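PDB 4ZO7: Lin1840 protein from Listeria innocua serovar 6a, which probably hydrolyses terminal, non-reducing beta-D-glucosyl residues to release beta-D-glucose, as a beta-glucosidase of glycoside hydrolase family 3. Local coordinates for residues P85-A90 against G130-F135; G95-F100 against K356-D361; F135-D140 against M186-K191; G171-A176 against G230-M235. The protein carries 2 engineered substitutions. One frame throughout, in Å; residues are numbered along the deposited sequence.

Contact 1 of 4, residues P85-A90 against G130-F135; sequences PLVFMA and GHHVTF. With GLC (alpha-D-glucopyranose), chain I.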
loop_
_atom_site.group_PDB
_atom_site.type_symbol
_atom_site.label_atom_id
_atom_site.label_comp_id
_atom_site.label_asym_id
_atom_site.label_seq_id
_atom_site.Cartn_x
_atom_site.Cartn_y
_atom_site.Cartn_z
ATOM N N PRO A 85 7.662 45.510 2.997
ATOM C CA PRO A 85 7.359 45.058 1.638
ATOM C C PRO A 85 6.838 43.632 1.524
ATOM O O PRO A 85 7.014 42.852 2.403
ATOM C CB PRO A 85 8.713 45.149 0.921
ATOM C CG PRO A 85 9.679 45.733 1.870
ATOM C CD PRO A 85 9.116 45.507 3.233
ATOM N N LEU A 86 6.181 43.326 0.412
ATOM C CA LEU A 86 5.648 42.018 0.125
ATOM C C LEU A 86 6.812 41.098 -0.228
ATOM O O LEU A 86 7.788 41.505 -0.878
ATOM C CB LEU A 86 4.648 42.074 -1.049
ATOM C CG LEU A 86 3.297 42.674 -0.614
ATOM C CD1 LEU A 86 2.576 43.274 -1.785
ATOM C CD2 LEU A 86 2.415 41.662 0.082
ATOM N N VAL A 87 6.682 39.849 0.203
ATOM C CA VAL A 87 7.541 38.789 -0.355
ATOM C C VAL A 87 6.755 37.992 -1.423
ATOM O O VAL A 87 5.574 37.621 -1.215
ATOM C CB VAL A 87 8.133 37.882 0.737
ATOM C CG1 VAL A 87 7.053 37.248 1.610
ATOM C CG2 VAL A 87 9.052 36.864 0.106
ATOM N N PHE A 88 7.413 37.796 -2.559
ATOM C CA PHE A 88 6.900 37.171 -3.750
ATOM C C PHE A 88 7.423 35.728 -3.928
ATOM O O PHE A 88 8.613 35.484 -4.056
ATOM C CB PHE A 88 7.290 38.005 -4.956
ATOM C CG PHE A 88 6.468 39.260 -5.117
ATOM C CD1 PHE A 88 6.754 40.396 -4.384
ATOM C CD2 PHE A 88 5.422 39.296 -6.001
ATOM C CE1 PHE A 88 6.000 41.568 -4.525
ATOM C CE2 PHE A 88 4.621 40.431 -6.113
ATOM C CZ PHE A 88 4.922 41.581 -5.385
ATOM N N MET A 89 6.493 34.793 -4.017
ATOM C CA MET A 89 6.818 33.352 -4.067
ATOM C C MET A 89 6.233 32.709 -5.330
ATOM O O MET A 89 5.204 33.153 -5.853
ATOM C CB MET A 89 6.274 32.673 -2.818
ATOM C CG MET A 89 6.771 33.352 -1.533
ATOM S SD MET A 89 6.614 32.153 -0.217
ATOM C CE MET A 89 6.691 33.334 1.108
ATOM N N ALA A 90 6.925 31.707 -5.854
ATOM C CA ALA A 90 6.464 31.074 -7.116
ATOM C C ALA A 90 6.930 29.633 -7.245
ATOM O O ALA A 90 7.874 29.175 -6.583
ATOM C CB ALA A 90 6.971 31.860 -8.297
ATOM N N GLY A 130 11.323 38.988 -10.959
ATOM C CA GLY A 130 10.860 39.468 -9.669
ATOM C C GLY A 130 10.370 38.485 -8.598
ATOM O O GLY A 130 9.664 38.910 -7.696
ATOM N N HIS A 131 10.728 37.211 -8.689
ATOM C CA HIS A 131 10.404 36.200 -7.669
ATOM C C HIS A 131 11.505 36.034 -6.639
ATOM O O HIS A 131 12.653 36.013 -6.980
ATOM C CB HIS A 131 10.143 34.847 -8.333
ATOM C CG HIS A 131 9.099 34.879 -9.413
ATOM N ND1 HIS A 131 7.761 35.112 -9.145
ATOM C CD2 HIS A 131 9.200 34.758 -10.759
ATOM C CE1 HIS A 131 7.085 35.118 -10.272
ATOM N NE2 HIS A 131 7.931 34.917 -11.266
ATOM N N HIS A 132 11.139 35.907 -5.368
ATOM C CA HIS A 132 12.081 35.888 -4.265
ATOM C C HIS A 132 12.285 34.475 -3.693
ATOM O O HIS A 132 13.355 34.210 -3.129
ATOM C CB HIS A 132 11.584 36.757 -3.116
ATOM C CG HIS A 132 11.293 38.171 -3.497
ATOM N ND1 HIS A 132 10.280 38.894 -2.913
ATOM C CD2 HIS A 132 11.852 38.985 -4.412
ATOM C CE1 HIS A 132 10.254 40.114 -3.420
ATOM N NE2 HIS A 132 11.202 40.198 -4.330
ATOM N N VAL A 133 11.234 33.641 -3.790
ATOM C CA VAL A 133 11.161 32.293 -3.220
ATOM C C VAL A 133 10.604 31.368 -4.270
ATOM O O VAL A 133 9.644 31.729 -4.989
ATOM C CB VAL A 133 10.169 32.177 -2.029
ATOM C CG1 VAL A 133 10.200 30.769 -1.427
ATOM C CG2 VAL A 133 10.467 33.202 -0.963
ATOM N N THR A 134 11.194 30.187 -4.377
ATOM C CA THR A 134 10.610 29.109 -5.176
ATOM C C THR A 134 10.154 27.928 -4.352
ATOM O O THR A 134 10.825 27.560 -3.383
ATOM C CB THR A 134 11.564 28.561 -6.225
ATOM O OG1 THR A 134 10.874 27.537 -6.928
ATOM C CG2 THR A 134 12.838 27.996 -5.612
ATOM N N PHE A 135 9.049 27.290 -4.770
ATOM C CA PHE A 135 8.508 26.183 -4.012
ATOM C C PHE A 135 9.173 24.917 -4.527
ATOM O O PHE A 135 8.538 24.055 -5.151
ATOM C CB PHE A 135 6.968 26.108 -4.085
ATOM C CG PHE A 135 6.236 27.315 -3.519
ATOM C CD1 PHE A 135 6.470 27.761 -2.223
ATOM C CD2 PHE A 135 5.350 27.982 -4.284
ATOM C CE1 PHE A 135 5.779 28.862 -1.706
ATOM C CE2 PHE A 135 4.611 29.034 -3.792
ATOM C CZ PHE A 135 4.833 29.487 -2.467
HETATM C C1 GLC I . 0.107 23.489 -3.515
HETATM C C2 GLC I . 1.022 22.320 -3.975
HETATM C C3 GLC I . 2.492 22.745 -3.991
HETATM C C4 GLC I . 2.700 24.085 -4.689
HETATM C C5 GLC I . 1.762 25.116 -4.101
HETATM C C6 GLC I . 1.922 26.484 -4.783
HETATM O O1 GLC I . 0.185 23.805 -2.127
HETATM O O2 GLC I . 0.971 21.187 -3.142
HETATM O O3 GLC I . 3.317 21.742 -4.541
HETATM O O4 GLC I . 4.012 24.474 -4.462
HETATM O O5 GLC I . 0.415 24.676 -4.242
HETATM O O6 GLC I . 1.495 26.366 -6.099
HETATM O O HOH W 1 5.520 35.570 -7.228
#
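Met89 and Val133 pair across two adjacent parallel strands, and the methionine side chain can be followed outward atom by atom. Its CB lies 3.5 Å from CZ of Phe135. The next carbon, CG, leans on the isopropyl group of Val133, 3.6 Å from Val133 CB, the two side chains running side by side in the same direction. With CG anti to the carbonyl carbon (chi1 -54°) and the chain extended beyond it, SD arrives obliquely at the Phe135 ring, 3.7 Å from Phe135 CE1, a Met-aromatic contact. At the tip, CE touches Leu233 of strand 233-236, two strands along from 133-134. Phe135 CB, for its part, approaches O4 of the bound glucose.

Backbone bonds fix the register. Phe88 O accepts from both His132 N and Val133 N, Ala90 N donates to Val133 O, and Phe135 N donates to Ala90 O at 2.9 Å. A side chain joins in as well: Phe88 N donates to His132 ND1 over 3.1 Å. This bond is nearly straight at the hydrogen (172°), although the donor stands 39° out of the imidazole plane. The methyl of Ala90 covers one face of His131, its CB 3.8 Å from the ring centroid. A water links His131 ND1 to Met89 O, while His131 NE2 is taken by Tyr96.

Within the parallel sheet of the TIM-barrel-like domain, strand 87-90 has strand 59-61 on its other side and strand 133-134 has strand 187-193, while helix 66-79 packs on Leu86 and Phe88.

Contact 2 of 4, residues G95-F100 against K356-D361; sequences GYKTVF and KDILTD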
loop_
_atom_site.group_PDB
_atom_site.type_symbol
_atom_site.label_atom_id
_atom_site.label_comp_id
_atom_site.label_asym_id
_atom_site.label_seq_id
_atom_site.Cartn_x
_atom_site.Cartn_y
_atom_site.Cartn_z
ATOM N N GLY A 95 12.735 24.606 -13.731
ATOM C CA GLY A 95 13.071 25.700 -14.592
ATOM C C GLY A 95 12.002 26.765 -14.651
ATOM O O GLY A 95 10.840 26.512 -14.330
ATOM N N TYR A 96 12.422 27.953 -15.083
ATOM C CA TYR A 96 11.560 29.104 -15.243
ATOM C C TYR A 96 11.042 29.248 -16.680
ATOM O O TYR A 96 9.964 28.702 -17.001
ATOM C CB TYR A 96 12.247 30.388 -14.754
ATOM C CG TYR A 96 11.251 31.518 -14.568
ATOM C CD1 TYR A 96 10.262 31.441 -13.596
ATOM C CD2 TYR A 96 11.310 32.692 -15.356
ATOM C CE1 TYR A 96 9.314 32.464 -13.444
ATOM C CE2 TYR A 96 10.390 33.715 -15.175
ATOM C CZ TYR A 96 9.387 33.609 -14.228
ATOM O OH TYR A 96 8.432 34.641 -14.073
ATOM N N LYS A 97 11.726 30.032 -17.519
ATOM C CA LYS A 97 11.399 30.089 -18.972
ATOM C C LYS A 97 12.275 29.128 -19.777
ATOM O O LYS A 97 11.786 28.578 -20.734
ATOM C CB LYS A 97 11.581 31.495 -19.577
ATOM C CG LYS A 97 10.695 32.554 -18.978
ATOM C CD LYS A 97 9.404 32.622 -19.734
ATOM C CE LYS A 97 8.495 33.679 -19.149
ATOM N NZ LYS A 97 7.148 33.441 -19.740
ATOM N N THR A 98 13.557 28.967 -19.430
ATOM C CA THR A 98 14.313 27.813 -19.909
ATOM C C THR A 98 13.892 26.558 -19.072
ATOM O O THR A 98 14.190 26.441 -17.846
ATOM C CB THR A 98 15.824 28.045 -19.865
ATOM O OG1 THR A 98 16.168 29.305 -20.512
ATOM C CG2 THR A 98 16.549 26.869 -20.551
ATOM N N VAL A 99 13.189 25.634 -19.702
ATOM C CA VAL A 99 12.636 24.548 -18.933
ATOM C C VAL A 99 13.605 23.375 -18.978
ATOM O O VAL A 99 14.016 22.955 -20.046
ATOM C CB VAL A 99 11.206 24.206 -19.416
ATOM C CG1 VAL A 99 10.535 23.107 -18.566
ATOM C CG2 VAL A 99 10.324 25.449 -19.357
ATOM N N PHE A 100 13.995 22.873 -17.825
ATOM C CA PHE A 100 14.865 21.736 -17.736
ATOM C C PHE A 100 14.031 20.456 -17.566
ATOM O O PHE A 100 12.807 20.514 -17.456
ATOM C CB PHE A 100 15.806 21.922 -16.531
ATOM C CG PHE A 100 16.901 22.929 -16.760
ATOM C CD1 PHE A 100 16.614 24.249 -16.875
ATOM C CD2 PHE A 100 18.240 22.532 -16.818
ATOM C CE1 PHE A 100 17.626 25.184 -17.097
ATOM C CE2 PHE A 100 19.246 23.443 -17.022
ATOM C CZ PHE A 100 18.932 24.780 -17.141
ATOM N N LYS A 356 17.334 40.427 -20.315
ATOM C CA LYS A 356 18.482 39.843 -21.026
ATOM C C LYS A 356 18.944 38.499 -20.409
ATOM O O LYS A 356 19.570 37.701 -21.073
ATOM C CB LYS A 356 19.655 40.847 -21.130
ATOM C CG LYS A 356 20.115 41.410 -19.797
ATOM C CD LYS A 356 21.611 41.701 -19.825
ATOM C CE LYS A 356 22.417 40.473 -19.371
ATOM N NZ LYS A 356 23.678 40.222 -20.147
ATOM N N ASP A 357 18.635 38.270 -19.137
ATOM C CA ASP A 357 19.089 37.094 -18.427
ATOM C C ASP A 357 18.133 35.900 -18.670
ATOM O O ASP A 357 18.397 34.782 -18.201
ATOM C CB ASP A 357 19.127 37.426 -16.918
ATOM C CG ASP A 357 20.312 38.318 -16.499
ATOM O OD1 ASP A 357 21.249 38.585 -17.289
ATOM O OD2 ASP A 357 20.316 38.749 -15.323
ATOM N N ILE A 358 17.012 36.153 -19.349
ATOM C CA ILE A 358 15.969 35.166 -19.621
ATOM C C ILE A 358 16.063 34.425 -20.968
ATOM O O ILE A 358 16.141 35.022 -22.046
ATOM C CB ILE A 358 14.593 35.812 -19.492
ATOM C CG1 ILE A 358 14.516 36.446 -18.086
ATOM C CG2 ILE A 358 13.499 34.742 -19.661
ATOM C CD1 ILE A 358 13.177 36.969 -17.631
ATOM N N LEU A 359 16.029 33.104 -20.879
ATOM C CA LEU A 359 16.024 32.240 -22.050
ATOM C C LEU A 359 17.254 32.553 -22.930
ATOM O O LEU A 359 17.133 32.725 -24.140
ATOM C CB LEU A 359 14.681 32.380 -22.822
ATOM C CG LEU A 359 14.456 31.299 -23.867
ATOM C CD1 LEU A 359 14.133 29.908 -23.301
ATOM C CD2 LEU A 359 13.403 31.712 -24.866
ATOM N N THR A 360 18.437 32.660 -22.316
ATOM C CA THR A 360 19.653 32.867 -23.102
ATOM C C THR A 360 20.042 31.558 -23.779
ATOM O O THR A 360 19.622 30.486 -23.346
ATOM C CB THR A 360 20.843 33.397 -22.267
ATOM O OG1 THR A 360 21.410 32.364 -21.449
ATOM C CG2 THR A 360 20.401 34.581 -21.422
ATOM N N ASP A 361 20.866 31.654 -24.825
ATOM C CA ASP A 361 21.431 30.479 -25.512
ATOM C C ASP A 361 22.299 29.595 -24.603
ATOM O O ASP A 361 22.267 28.364 -24.728
ATOM C CB ASP A 361 22.279 30.906 -26.697
ATOM C CG ASP A 361 21.450 31.409 -27.845
ATOM O OD1 ASP A 361 20.211 31.246 -27.846
ATOM O OD2 ASP A 361 22.059 31.960 -28.761
#
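Lys97 lays the start of its aliphatic chain over the branch methyl of Ile358, CG to Ile358 CG2 being 3.6 Å and CB to the same methyl 3.8 Å. The two side chains meet at a slant. Beyond CG the lysine bends (chi2 -90°), which carries its amino end off to the backbone O of Tyr412 while the hydrocarbon part stays against the isoleucine.

One residue on, Thr98 faces Leu359. Thr98 OG1 is 3.3 Å from Leu359 CA and 3.5 Å from Leu359 CD1, a hydroxyl set against carbon. The same leucine methyl also reaches the backbone, with CD1 3.7 Å from Lys97 O. A chi1 of -167° swings Leu359 CG to the side of its carbonyl carbon, opposite N, and brings the CD1 branch to the Lys97-Thr98 corner.

The polar link is indirect: Glu125 OE2, from helix 112-128, is hydrogen-bonded to both Thr98 OG1 and Leu359 N, and so spans the two loops. Close by, Thr360 N-caps helix 361-374 by bonding Ser363 N. Between the segments themselves the contact is therefore one of van der Waals packing over a modest 205 Å², with direction supplied by a shared carboxylate from a third element.

Contact 3 of 4, residues F135-D140 against M186-K191; sequences FSPMLD and MAACVK. With GLC (alpha-D-glucopyranose), chain I.
Lys191 NZ is gripped by three oxygens. Lys191 NZ lies 2.8 Å from Phe135 O and 2.8 Å from glucose O4, and the distance from Lys191 NZ to glucose O3 is 3.1 Å. The Phe135 carbonyl receives it with a C=O...N angle of 145°, the donor tilted somewhat from the carbonyl plane. Lys191 CG occupies the crowded position between backbone N and carbonyl carbon (chi1 76°), and from there the extended chain runs past Phe135 O to the sugar. Asp91 adds a long, weak ion pair. A peptide oxygen of the loop thus orients the ammonium group towards two adjacent sugar hydroxyls, so Lys191 binds the sugar directly in this structure, consistent with a place in the glucose-binding pocket.

The backbones join through a single bridge at Met138 and Lys191. Lys191 N donates to Pro137 O, and Leu139 N reaches Lys191 O over 2.8 Å, nearly along the C=O axis. Earlier in the loop, Cys189 N approaches Ser136 O at 3.2 Å from 41° above the carbonyl plane, a less well directed bond. Cys189 SG sits at the edge of the Phe135 ring, 4.0 Å from Phe135 CD1.

The side chains of Leu139 and Val190 cross at about a right angle, CD1 of Leu139 touching CG1 of Val190, and helix 221-228 packs on both residues. Helix 158-173 covers Ser136 and Pro137, while strand 233-236 is the next strand of the sheet, its Met235 touching both Cys189 and Lys191.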
loop_
_atom_site.group_PDB
_atom_site.type_symbol
_atom_site.label_atom_id
_atom_site.label_comp_id
_atom_site.label_asym_id
_atom_site.label_seq_id
_atom_site.Cartn_x
_atom_site.Cartn_y
_atom_site.Cartn_z
ATOM N N PHE A 135 9.049 27.290 -4.770
ATOM C CA PHE A 135 8.508 26.183 -4.012
ATOM C C PHE A 135 9.173 24.917 -4.527
ATOM O O PHE A 135 8.538 24.055 -5.151
ATOM C CB PHE A 135 6.968 26.108 -4.085
ATOM C CG PHE A 135 6.236 27.315 -3.519
ATOM C CD1 PHE A 135 6.470 27.761 -2.223
ATOM C CD2 PHE A 135 5.350 27.982 -4.284
ATOM C CE1 PHE A 135 5.779 28.862 -1.706
ATOM C CE2 PHE A 135 4.611 29.034 -3.792
ATOM C CZ PHE A 135 4.833 29.487 -2.467
ATOM N N SER A 136 10.462 24.829 -4.259
ATOM C CA SER A 136 11.316 23.694 -4.662
ATOM C C SER A 136 12.557 23.654 -3.738
ATOM O O SER A 136 12.969 24.690 -3.236
ATOM C CB SER A 136 11.732 23.907 -6.123
ATOM O OG SER A 136 12.674 22.967 -6.645
ATOM N N PRO A 137 13.164 22.462 -3.493
ATOM C CA PRO A 137 12.860 21.162 -4.036
ATOM C C PRO A 137 11.657 20.425 -3.403
ATOM O O PRO A 137 11.287 20.626 -2.234
ATOM C CB PRO A 137 14.137 20.371 -3.750
ATOM C CG PRO A 137 14.580 20.907 -2.444
ATOM C CD PRO A 137 14.191 22.367 -2.447
ATOM N N MET A 138 11.077 19.551 -4.219
ATOM C CA MET A 138 10.105 18.586 -3.764
ATOM C C MET A 138 10.858 17.337 -3.360
ATOM O O MET A 138 11.529 16.698 -4.200
ATOM C CB MET A 138 9.139 18.279 -4.878
ATOM C CG MET A 138 7.969 17.402 -4.434
ATOM S SD MET A 138 8.249 15.630 -4.666
ATOM C CE MET A 138 6.524 15.123 -4.811
ATOM N N LEU A 139 10.740 16.994 -2.076
ATOM C CA LEU A 139 11.568 15.912 -1.472
ATOM C C LEU A 139 10.783 14.695 -0.959
ATOM O O LEU A 139 11.285 13.869 -0.189
ATOM C CB LEU A 139 12.466 16.522 -0.428
ATOM C CG LEU A 139 13.509 17.469 -1.019
ATOM C CD1 LEU A 139 14.396 18.033 0.103
ATOM C CD2 LEU A 139 14.427 16.869 -2.079
ATOM N N ASP A 140 9.556 14.540 -1.450
ATOM C CA ASP A 140 8.754 13.366 -1.137
ATOM C C ASP A 140 9.269 12.015 -1.786
ATOM O O ASP A 140 9.343 11.822 -3.020
ATOM C CB ASP A 140 7.271 13.648 -1.472
ATOM C CG ASP A 140 6.798 15.005 -0.997
ATOM O OD1 ASP A 140 7.150 15.489 0.112
ATOM O OD2 ASP A 140 6.032 15.611 -1.741
ATOM N N MET A 186 17.838 33.070 -5.050
ATOM C CA MET A 186 16.544 33.242 -4.382
ATOM C C MET A 186 16.381 32.187 -3.292
ATOM O O MET A 186 17.122 31.191 -3.225
ATOM C CB MET A 186 15.442 33.045 -5.425
ATOM C CG MET A 186 15.299 31.602 -5.919
ATOM S SD MET A 186 14.241 31.404 -7.376
ATOM C CE MET A 186 12.772 32.322 -6.979
ATOM N N ALA A 187 15.368 32.351 -2.458
ATOM C CA ALA A 187 15.158 31.382 -1.376
ATOM C C ALA A 187 14.485 30.093 -1.896
ATOM O O ALA A 187 13.643 30.143 -2.802
ATOM C CB ALA A 187 14.379 32.036 -0.253
ATOM N N ALA A 188 14.876 28.943 -1.337
ATOM C CA ALA A 188 14.197 27.676 -1.576
ATOM C C ALA A 188 13.276 27.369 -0.437
ATOM O O ALA A 188 13.556 27.749 0.751
ATOM C CB ALA A 188 15.195 26.529 -1.702
ATOM N N CYS A 189 12.213 26.644 -0.785
ATOM C CA CYS A 189 11.198 26.173 0.109
ATOM C C CYS A 189 11.071 24.684 -0.119
ATOM O O CYS A 189 10.513 24.249 -1.145
ATOM C CB CYS A 189 9.842 26.798 -0.186
ATOM S SG CYS A 189 8.474 26.225 0.893
ATOM N N VAL A 190 11.590 23.910 0.830
ATOM C CA VAL A 190 11.401 22.411 0.864
ATOM C C VAL A 190 9.909 22.049 0.940
ATOM O O VAL A 190 9.145 22.643 1.690
ATOM C CB VAL A 190 12.214 21.785 2.058
ATOM C CG1 VAL A 190 11.952 20.289 2.293
ATOM C CG2 VAL A 190 13.688 21.937 1.827
ATOM N N LYS A 191 9.470 21.107 0.126
ATOM C CA LYS A 191 8.105 20.628 0.236
ATOM C C LYS A 191 8.072 19.087 -0.004
ATOM O O LYS A 191 9.047 18.534 -0.489
ATOM C CB LYS A 191 7.181 21.449 -0.682
ATOM C CG LYS A 191 7.279 21.120 -2.149
ATOM C CD LYS A 191 6.751 22.238 -3.070
ATOM C CE LYS A 191 6.557 21.742 -4.497
ATOM N NZ LYS A 191 6.073 22.806 -5.414
HETATM C C1 GLC I . 0.107 23.489 -3.515
HETATM C C2 GLC I . 1.022 22.320 -3.975
HETATM C C3 GLC I . 2.492 22.745 -3.991
HETATM C C4 GLC I . 2.700 24.085 -4.689
HETATM C C5 GLC I . 1.762 25.116 -4.101
HETATM C C6 GLC I . 1.922 26.484 -4.783
HETATM O O1 GLC I . 0.185 23.805 -2.127
HETATM O O2 GLC I . 0.971 21.187 -3.142
HETATM O O3 GLC I . 3.317 21.742 -4.541
HETATM O O4 GLC I . 4.012 24.474 -4.462
HETATM O O5 GLC I . 0.415 24.676 -4.242
HETATM O O6 GLC I . 1.495 26.366 -6.099
#

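Contact 4 of 4, residues G171-A176 against G230-M235; sequences GYQGDA and GAKLVM. With GLC (alpha-D-glucopyranose), chain I.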
loop_
_atom_site.group_PDB
_atom_site.type_symbol
_atom_site.label_atom_id
_atom_site.label_comp_id
_atom_site.label_asym_id
_atom_site.label_seq_id
_atom_site.Cartn_x
_atom_site.Cartn_y
_atom_site.Cartn_z
ATOM N N GLY A 171 22.086 25.288 -5.606
ATOM C CA GLY A 171 21.918 26.042 -6.845
ATOM C C GLY A 171 20.944 27.206 -6.765
ATOM O O GLY A 171 21.194 28.265 -7.385
ATOM N N TYR A 172 19.821 27.064 -6.047
ATOM C CA TYR A 172 18.871 28.214 -5.921
ATOM C C TYR A 172 19.443 29.366 -5.032
ATOM O O TYR A 172 19.331 30.572 -5.315
ATOM C CB TYR A 172 17.544 27.748 -5.295
ATOM C CG TYR A 172 16.629 26.840 -6.132
ATOM C CD1 TYR A 172 16.202 27.194 -7.405
ATOM C CD2 TYR A 172 16.161 25.623 -5.607
ATOM C CE1 TYR A 172 15.384 26.376 -8.149
ATOM C CE2 TYR A 172 15.370 24.781 -6.372
ATOM C CZ TYR A 172 14.963 25.150 -7.623
ATOM O OH TYR A 172 14.142 24.287 -8.328
ATOM N N GLN A 173 20.028 28.985 -3.913
ATOM C CA GLN A 173 20.343 29.947 -2.841
ATOM C C GLN A 173 21.802 30.443 -2.807
ATOM O O GLN A 173 22.087 31.540 -2.364
ATOM C CB GLN A 173 20.042 29.294 -1.494
ATOM C CG GLN A 173 18.619 28.773 -1.301
ATOM C CD GLN A 173 18.259 28.573 0.160
ATOM O OE1 GLN A 173 17.069 28.625 0.555
ATOM N NE2 GLN A 173 19.275 28.317 0.980
ATOM N N GLY A 174 22.715 29.604 -3.256
ATOM C CA GLY A 174 24.142 29.796 -3.007
ATOM C C GLY A 174 24.405 29.963 -1.542
ATOM O O GLY A 174 23.790 29.293 -0.732
ATOM N N ASP A 175 25.262 30.898 -1.169
ATOM C CA ASP A 175 25.540 31.067 0.261
ATOM C C ASP A 175 24.300 31.747 0.855
ATOM O O ASP A 175 24.080 32.905 0.629
ATOM C CB ASP A 175 26.814 31.905 0.437
ATOM C CG ASP A 175 27.053 32.340 1.870
ATOM O OD1 ASP A 175 26.181 32.224 2.775
ATOM O OD2 ASP A 175 28.154 32.819 2.068
ATOM N N ALA A 176 23.505 31.016 1.630
ATOM C CA ALA A 176 22.222 31.503 2.176
ATOM C C ALA A 176 22.282 32.779 3.011
ATOM O O ALA A 176 21.323 33.519 3.064
ATOM C CB ALA A 176 21.566 30.418 3.021
ATOM N N GLY A 230 20.446 24.524 4.579
ATOM C CA GLY A 230 20.078 25.929 4.711
ATOM C C GLY A 230 18.839 26.418 4.000
ATOM O O GLY A 230 18.659 27.609 3.877
ATOM N N ALA A 231 17.992 25.512 3.535
ATOM C CA ALA A 231 16.721 25.910 2.911
ATOM C C ALA A 231 15.928 26.837 3.806
ATOM O O ALA A 231 15.668 26.515 4.963
ATOM C CB ALA A 231 15.888 24.685 2.562
ATOM N N LYS A 232 15.534 27.979 3.252
ATOM C CA LYS A 232 14.962 29.087 4.028
ATOM C C LYS A 232 13.537 28.832 4.512
ATOM O O LYS A 232 13.217 29.187 5.654
ATOM C CB LYS A 232 15.064 30.400 3.234
ATOM C CG LYS A 232 16.492 30.929 3.085
ATOM C CD LYS A 232 16.885 31.585 4.395
ATOM C CE LYS A 232 18.369 31.878 4.530
ATOM N NZ LYS A 232 18.478 32.659 5.783
ATOM N N LEU A 233 12.690 28.212 3.680
ATOM C CA LEU A 233 11.291 27.866 4.048
ATOM C C LEU A 233 10.970 26.377 3.983
ATOM O O LEU A 233 11.644 25.586 3.315
ATOM C CB LEU A 233 10.269 28.558 3.134
ATOM C CG LEU A 233 10.297 30.083 3.073
ATOM C CD1 LEU A 233 11.392 30.664 2.169
ATOM C CD2 LEU A 233 8.906 30.547 2.669
ATOM N N VAL A 234 9.904 26.007 4.670
ATOM C CA VAL A 234 9.338 24.691 4.496
ATOM C C VAL A 234 7.827 24.831 4.293
ATOM O O VAL A 234 7.219 25.735 4.829
ATOM C CB VAL A 234 9.732 23.763 5.709
ATOM C CG1 VAL A 234 8.955 22.454 5.729
ATOM C CG2 VAL A 234 11.227 23.490 5.686
ATOM N N MET A 235 7.247 23.970 3.450
ATOM C CA MET A 235 5.799 23.951 3.190
ATOM C C MET A 235 5.193 22.686 3.755
ATOM O O MET A 235 5.802 21.622 3.618
ATOM C CB MET A 235 5.554 24.049 1.645
ATOM C CG MET A 235 4.098 24.089 1.200
ATOM S SD MET A 235 3.797 23.783 -0.556
ATOM C CE MET A 235 4.493 25.282 -1.256
HETATM C C1 GLC I . 0.107 23.489 -3.515
HETATM C C2 GLC I . 1.022 22.320 -3.975
HETATM C C3 GLC I . 2.492 22.745 -3.991
HETATM C C4 GLC I . 2.700 24.085 -4.689
HETATM C C5 GLC I . 1.762 25.116 -4.101
HETATM C C6 GLC I . 1.922 26.484 -4.783
HETATM O O1 GLC I . 0.185 23.805 -2.127
HETATM O O2 GLC I . 0.971 21.187 -3.142
HETATM O O3 GLC I . 3.317 21.742 -4.541
HETATM O O4 GLC I . 4.012 24.474 -4.462
HETATM O O5 GLC I . 0.415 24.676 -4.242
HETATM O O6 GLC I . 1.495 26.366 -6.099
#
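Gly230, the first residue of its segment, presents its carbonyl to the amide of Gln173: NE2 to Gly230 O is 3.0 Å, with an N-H angle of 173°. The oxygen lies in the amide plane of the glutamine, yet the donor stands 67° above the carbonyl plane, so the bond is straight at the donor but off any lone pair of the acceptor. Positive phi and two bonds back into the preceding turn mark Gly230 as the end of a Schellman motif closing helix 221-228.

Ala231 turns its methyl away, but its CA lies 3.6 Å from Gln173 OE1. Lys232 then completes the grip, its N donating to Gln173 OE1 over 3.2 Å in the carbonyl plane and on a lone pair. Ala188 N donates to the same OE1, so backbone bonds hold the carboxamide at both of its ends and set its rotation. Further out, Lys232 bends at chi2 (-78°) and brings CE to 3.8 Å from Ala176 CB, while NZ forms a salt bridge with Asp338.

From Leu233 the segment enters strand 233-236. Met235 CE comes within 3.3 Å of glucose O4, at the other end of the segment from the Gln173 carboxamide. A side chain at the end of helix 158-173 that bonds the start of strand 187-193 and the loop before strand 233-236 fits the beta/alpha repeat of the TIM-barrel-type domain in family 3 glycosidases, where the sugar lies towards the C-terminal ends of the strands.

From the N terminus, contact 1 is the first to close, joining strands 87-90 and 133-134 after 39 intervening residues. Residues 95-100, within that loop, do not find their partner until 356-361, so contact 2 crosses contact 1 and spans both later contacts. Contact 3 opens on Phe135, the residue it shares with contact 1, and adds strand 187-193. Contact 4 starts at the end of helix 158-173, before contact 3 has closed, and crosses it to reach strand 233-236. Contacts 1, 3 and 4 thus follow neighbouring strands of one parallel sheet around the glucose, whereas contact 2 ties a loop of that domain to the approach to helix 361-374.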